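Local coordinates for putative phosphosugar isomerase (Silicibacter pomeroyi DSS-3, PDB 3FJ1), which is of uncharacterised function but probably binds a phosphosugar or related carbohydrate derivative through its two SIS domains, as in the isomerase half of GlmS-type enzymes, at residues A[8-20]-A[144-158]. Sequence-based numbering, arbitrary orientation. Where two conformers were deposited one is given.
Sequences RMRREIDEIPEAV and AGPELSVAATKTFVT
Segment 8-20, the start of helix 8-41, runs roughly parallel to helix 153-158 (axes 9.3 Å apart at 27°), its first turn beside the loop that leads into that helix and its later turns beside the helix itself. Glu12 reaches that loop with its carboxylate carbon swung out straight (chi2 175°). Its OE2 takes Leu148 N at 2.6 Å on the syn lone pair, while OE1 accepts Ser149 OG at 2.7 Å and Ser149 N at 3.0 Å, both from one face of the carboxylate; two successive backbone amides are thus held. A water ties Met9 O to Ser149 OG and Thr153 OG1.

The Lys154 side chain crosses that of Glu12 at about a right angle, and a turn about the CG-CD bond (chi3 -62°) brings NZ to Glu15 OE1 in a 3.0 Å salt bridge while it also donates to Pro146 O. With an alanine here, Glu15 would probably lose its cationic mate and the loop carbonyl its donor. Further along, Val157 CG1 packs against Ile16 CG2 (3.8 Å) and Val20 CG2, and Ala19 CB meets Thr158 CG2.

Helix 183-191 adds Leu187 to the Ile16-Val20-Val157 cluster, helices 217-231 and 308-326 adjoin Met9, and the loop follows strand 138-141, the outermost of the first SIS domain's parallel sheet within the chain.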
loop_
_atom_site.group_PDB
_atom_site.type_symbol
_atom_site.label_atom_id
_atom_site.label_comp_id
_atom_site.label_asym_id
_atom_site.label_seq_id
_atom_site.Cartn_x
_atom_site.Cartn_y
_atom_site.Cartn_z
ATOM N N ARG A 8 -12.214 -17.948 -21.113
ATOM C CA ARG A 8 -11.021 -17.235 -21.531
ATOM C C ARG A 8 -10.006 -17.224 -20.386
ATOM O O ARG A 8 -8.811 -17.333 -20.597
ATOM C CB ARG A 8 -11.373 -15.812 -21.992
ATOM C CG ARG A 8 -10.232 -15.045 -22.650
ATOM C CD ARG A 8 -9.676 -15.768 -23.888
ATOM N NE ARG A 8 -10.577 -15.683 -25.036
ATOM C CZ ARG A 8 -10.456 -16.404 -26.148
ATOM N NH1 ARG A 8 -9.477 -17.296 -26.261
ATOM N NH2 ARG A 8 -11.348 -16.241 -27.134
HETATM N N MSE A 9 -10.501 -17.098 -19.160
HETATM C CA MSE A 9 -9.615 -17.099 -17.993
HETATM C C MSE A 9 -8.839 -18.397 -17.944
HETATM O O MSE A 9 -7.625 -18.395 -17.753
HETATM C CB MSE A 9 -10.406 -16.918 -16.698
HETATM C CG MSE A 9 -9.533 -16.855 -15.490
HETATM SE SE MSE A 9 -10.563 -16.464 -13.872
HETATM C CE MSE A 9 -9.113 -16.548 -12.542
ATOM N N ARG A 10 -9.532 -19.521 -18.123
ATOM C CA ARG A 10 -8.848 -20.823 -18.114
ATOM C C ARG A 10 -7.872 -20.975 -19.277
ATOM O O ARG A 10 -6.793 -21.518 -19.097
ATOM C CB ARG A 10 -9.832 -21.991 -18.116
ATOM C CG ARG A 10 -9.148 -23.359 -17.929
ATOM C CD ARG A 10 -8.534 -23.541 -16.529
ATOM N NE ARG A 10 -7.229 -24.188 -16.587
ATOM C CZ ARG A 10 -6.492 -24.490 -15.518
ATOM N NH1 ARG A 10 -6.961 -24.293 -14.293
ATOM N NH2 ARG A 10 -5.313 -25.056 -15.675
ATOM N N ARG A 11 -8.258 -20.528 -20.469
ATOM C CA ARG A 11 -7.373 -20.603 -21.631
ATOM C C ARG A 11 -6.059 -19.891 -21.282
ATOM O O ARG A 11 -4.981 -20.372 -21.582
ATOM C CB ARG A 11 -7.966 -19.859 -22.831
ATOM C CG ARG A 11 -9.210 -20.451 -23.464
ATOM C CD ARG A 11 -8.878 -21.574 -24.341
ATOM N NE ARG A 11 -10.048 -22.128 -25.028
ATOM C CZ ARG A 11 -10.071 -23.330 -25.578
ATOM N NH1 ARG A 11 -9.015 -24.124 -25.482
ATOM N NH2 ARG A 11 -11.177 -23.767 -26.174
ATOM N N GLU A 12 -6.183 -18.745 -20.631
ATOM C CA GLU A 12 -4.993 -17.979 -20.400
ATOM C C GLU A 12 -4.149 -18.592 -19.270
ATOM O O GLU A 12 -2.926 -18.593 -19.374
ATOM C CB GLU A 12 -5.334 -16.490 -20.357
ATOM C CG GLU A 12 -5.812 -16.087 -21.769
ATOM C CD GLU A 12 -6.316 -14.669 -21.934
ATOM O OE1 GLU A 12 -6.121 -13.825 -21.040
ATOM O OE2 GLU A 12 -6.886 -14.385 -23.015
ATOM N N ILE A 13 -4.779 -19.183 -18.257
ATOM C CA ILE A 13 -4.051 -19.917 -17.227
ATOM C C ILE A 13 -3.275 -21.091 -17.862
ATOM O O ILE A 13 -2.113 -21.349 -17.482
ATOM C CB ILE A 13 -5.000 -20.437 -16.109
ATOM C CG1 ILE A 13 -5.579 -19.279 -15.297
ATOM C CG2 ILE A 13 -4.255 -21.404 -15.187
ATOM C CD1 ILE A 13 -6.800 -19.670 -14.411
ATOM N N ASP A 14 -3.872 -21.798 -18.815
ATOM C CA ASP A 14 -3.183 -22.928 -19.446
ATOM C C ASP A 14 -2.077 -22.481 -20.410
ATOM O O ASP A 14 -1.246 -23.290 -20.830
ATOM C CB ASP A 14 -4.175 -23.852 -20.125
ATOM C CG ASP A 14 -4.928 -24.701 -19.133
ATOM O OD1 ASP A 14 -4.301 -25.146 -18.153
ATOM O OD2 ASP A 14 -6.144 -24.904 -19.313
ATOM N N GLU A 15 -2.097 -21.209 -20.788
ATOM C CA GLU A 15 -0.985 -20.623 -21.577
ATOM C C GLU A 15 0.144 -20.040 -20.729
ATOM O O GLU A 15 1.169 -19.675 -21.305
ATOM C CB GLU A 15 -1.485 -19.474 -22.472
ATOM C CG GLU A 15 -2.466 -19.877 -23.560
ATOM C CD GLU A 15 -3.200 -18.712 -24.247
ATOM O OE1 GLU A 15 -3.164 -17.564 -23.742
ATOM O OE2 GLU A 15 -3.869 -18.969 -25.307
ATOM N N ILE A 16 -0.035 -19.921 -19.393
ATOM C CA ILE A 16 0.999 -19.317 -18.541
ATOM C C ILE A 16 2.367 -20.015 -18.646
ATOM O O ILE A 16 3.377 -19.349 -18.863
ATOM C CB ILE A 16 0.555 -19.150 -17.050
ATOM C CG1 ILE A 16 -0.483 -18.030 -16.890
ATOM C CG2 ILE A 16 1.778 -18.879 -16.101
ATOM C CD1 ILE A 16 -1.212 -18.023 -15.523
ATOM N N PRO A 17 2.425 -21.348 -18.515
ATOM C CA PRO A 17 3.752 -21.979 -18.656
ATOM C C PRO A 17 4.509 -21.675 -19.983
ATOM O O PRO A 17 5.715 -21.367 -19.928
ATOM C CB PRO A 17 3.438 -23.472 -18.524
ATOM C CG PRO A 17 2.176 -23.513 -17.689
ATOM C CD PRO A 17 1.384 -22.335 -18.172
ATOM N N GLU A 18 3.833 -21.730 -21.145
ATOM C CA GLU A 18 4.488 -21.453 -22.419
ATOM C C GLU A 18 4.828 -19.974 -22.589
ATOM O O GLU A 18 5.802 -19.639 -23.260
ATOM C CB GLU A 18 3.618 -21.892 -23.609
ATOM C CG GLU A 18 4.436 -22.215 -24.852
ATOM C CD GLU A 18 5.201 -23.530 -24.714
ATOM O OE1 GLU A 18 4.672 -24.426 -24.025
ATOM O OE2 GLU A 18 6.311 -23.664 -25.281
ATOM N N ALA A 19 4.007 -19.099 -22.009
ATOM C CA ALA A 19 4.265 -17.664 -22.045
ATOM C C ALA A 19 5.585 -17.398 -21.320
ATOM O O ALA A 19 6.437 -16.674 -21.813
ATOM C CB ALA A 19 3.128 -16.885 -21.371
ATOM N N VAL A 20 5.739 -17.962 -20.119
ATOM C CA VAL A 20 7.004 -17.861 -19.384
ATOM C C VAL A 20 8.167 -18.431 -20.197
ATOM O O VAL A 20 9.256 -17.870 -20.216
ATOM C CB VAL A 20 6.878 -18.523 -17.982
ATOM C CG1 VAL A 20 8.221 -18.583 -17.279
ATOM C CG2 VAL A 20 5.842 -17.751 -17.128
ATOM N N ALA A 144 3.793 -11.707 -22.690
ATOM C CA ALA A 144 2.567 -12.260 -22.141
ATOM C C ALA A 144 1.634 -12.617 -23.292
ATOM O O ALA A 144 0.799 -13.504 -23.150
ATOM C CB ALA A 144 1.881 -11.235 -21.253
ATOM N N GLY A 145 1.799 -11.933 -24.424
ATOM C CA GLY A 145 0.888 -12.100 -25.574
ATOM C C GLY A 145 -0.431 -11.401 -25.282
ATOM O O GLY A 145 -0.578 -10.731 -24.276
ATOM N N PRO A 146 -1.403 -11.520 -26.189
ATOM C CA PRO A 146 -2.683 -10.854 -25.938
ATOM C C PRO A 146 -3.434 -11.451 -24.740
ATOM O O PRO A 146 -3.475 -12.673 -24.576
ATOM C CB PRO A 146 -3.473 -11.072 -27.258
ATOM C CG PRO A 146 -2.830 -12.243 -27.927
ATOM C CD PRO A 146 -1.370 -12.248 -27.467
ATOM N N GLU A 147 -3.968 -10.593 -23.888
ATOM C CA GLU A 147 -4.769 -11.054 -22.766
ATOM C C GLU A 147 -6.184 -10.860 -23.246
ATOM O O GLU A 147 -6.473 -9.860 -23.871
ATOM C CB GLU A 147 -4.613 -10.182 -21.512
ATOM C CG GLU A 147 -3.200 -9.782 -21.039
ATOM C CD GLU A 147 -2.360 -10.872 -20.358
ATOM O OE1 GLU A 147 -2.771 -11.498 -19.314
ATOM O OE2 GLU A 147 -1.215 -11.032 -20.872
ATOM N N LEU A 148 -7.069 -11.808 -23.027
ATOM C CA LEU A 148 -8.492 -11.509 -23.251
ATOM C C LEU A 148 -9.292 -11.664 -21.966
ATOM O O LEU A 148 -10.476 -11.286 -21.934
ATOM C CB LEU A 148 -9.123 -12.267 -24.431
ATOM C CG LEU A 148 -8.654 -11.764 -25.804
ATOM C CD1 LEU A 148 -9.382 -12.550 -26.916
ATOM C CD2 LEU A 148 -8.910 -10.282 -25.910
ATOM N N SER A 149 -8.667 -12.157 -20.900
ATOM C CA SER A 149 -9.345 -12.312 -19.635
ATOM C C SER A 149 -9.093 -11.085 -18.756
ATOM O O SER A 149 -7.955 -10.569 -18.713
ATOM C CB SER A 149 -8.866 -13.585 -18.923
ATOM O OG SER A 149 -7.457 -13.587 -18.734
ATOM N N VAL A 150 -10.140 -10.649 -18.056
ATOM C CA VAL A 150 -9.984 -9.557 -17.098
ATOM C C VAL A 150 -9.056 -9.995 -15.974
ATOM O O VAL A 150 -8.416 -9.156 -15.366
ATOM C CB VAL A 150 -11.323 -9.066 -16.495
ATOM C CG1 VAL A 150 -12.149 -8.367 -17.581
ATOM C CG2 VAL A 150 -12.074 -10.217 -15.839
ATOM N N ALA A 151 -8.932 -11.301 -15.735
ATOM C CA ALA A 151 -8.004 -11.824 -14.708
ATOM C C ALA A 151 -6.555 -11.421 -15.047
ATOM O O ALA A 151 -5.747 -11.204 -14.133
ATOM C CB ALA A 151 -8.123 -13.318 -14.608
ATOM N N ALA A 152 -6.242 -11.326 -16.358
ATOM C CA ALA A 152 -4.917 -10.889 -16.870
ATOM C C ALA A 152 -3.787 -11.581 -16.120
ATOM O O ALA A 152 -2.873 -10.940 -15.563
ATOM C CB ALA A 152 -4.775 -9.363 -16.759
ATOM N N THR A 153 -3.892 -12.904 -16.076
ATOM C CA THR A 153 -3.008 -13.739 -15.298
ATOM C C THR A 153 -1.603 -13.812 -15.923
ATOM O O THR A 153 -0.564 -13.842 -15.224
ATOM C CB THR A 153 -3.635 -15.170 -15.152
ATOM O OG1 THR A 153 -3.865 -15.733 -16.452
ATOM C CG2 THR A 153 -4.995 -15.140 -14.380
ATOM N N LYS A 154 -1.557 -13.864 -17.245
ATOM C CA LYS A 154 -0.283 -13.932 -17.930
ATOM C C LYS A 154 0.557 -12.684 -17.663
ATOM O O LYS A 154 1.769 -12.765 -17.457
ATOM C CB LYS A 154 -0.494 -14.085 -19.435
ATOM C CG LYS A 154 -1.079 -15.405 -19.816
ATOM C CD LYS A 154 -1.088 -15.616 -21.348
ATOM C CE LYS A 154 -1.926 -14.600 -22.132
ATOM N NZ LYS A 154 -1.788 -14.891 -23.602
ATOM N N THR A 155 -0.095 -11.535 -17.743
ATOM C CA THR A 155 0.561 -10.263 -17.498
ATOM C C THR A 155 1.177 -10.235 -16.101
ATOM O O THR A 155 2.321 -9.827 -15.936
ATOM C CB THR A 155 -0.420 -9.091 -17.696
ATOM O OG1 THR A 155 -0.691 -8.941 -19.099
ATOM C CG2 THR A 155 0.178 -7.781 -17.180
ATOM N N PHE A 156 0.417 -10.640 -15.080
ATOM C CA PHE A 156 1.001 -10.679 -13.723
ATOM C C PHE A 156 2.249 -11.590 -13.644
ATOM O O PHE A 156 3.318 -11.170 -13.188
ATOM C CB PHE A 156 -0.022 -11.126 -12.683
ATOM C CG PHE A 156 0.533 -11.099 -11.294
ATOM C CD1 PHE A 156 0.487 -9.945 -10.553
ATOM C CD2 PHE A 156 1.226 -12.185 -10.780
ATOM C CE1 PHE A 156 1.025 -9.887 -9.286
ATOM C CE2 PHE A 156 1.784 -12.140 -9.482
ATOM C CZ PHE A 156 1.691 -10.963 -8.741
ATOM N N VAL A 157 2.094 -12.830 -14.092
ATOM C CA VAL A 157 3.175 -13.827 -13.993
ATOM C C VAL A 157 4.397 -13.416 -14.776
ATOM O O VAL A 157 5.484 -13.382 -14.216
ATOM C CB VAL A 157 2.692 -15.255 -14.345
ATOM C CG1 VAL A 157 3.864 -16.221 -14.374
ATOM C CG2 VAL A 157 1.624 -15.726 -13.323
ATOM N N THR A 158 4.226 -13.068 -16.051
ATOM C CA THR A 158 5.353 -12.671 -16.902
ATOM C C THR A 158 6.023 -11.356 -16.470
ATOM O O THR A 158 7.244 -11.226 -16.582
ATOM C CB THR A 158 4.982 -12.591 -18.402
ATOM O OG1 THR A 158 3.941 -11.632 -18.612
ATOM C CG2 THR A 158 4.564 -13.978 -18.948
HETATM O O HOH W 1 -6.614 -15.862 -16.860
#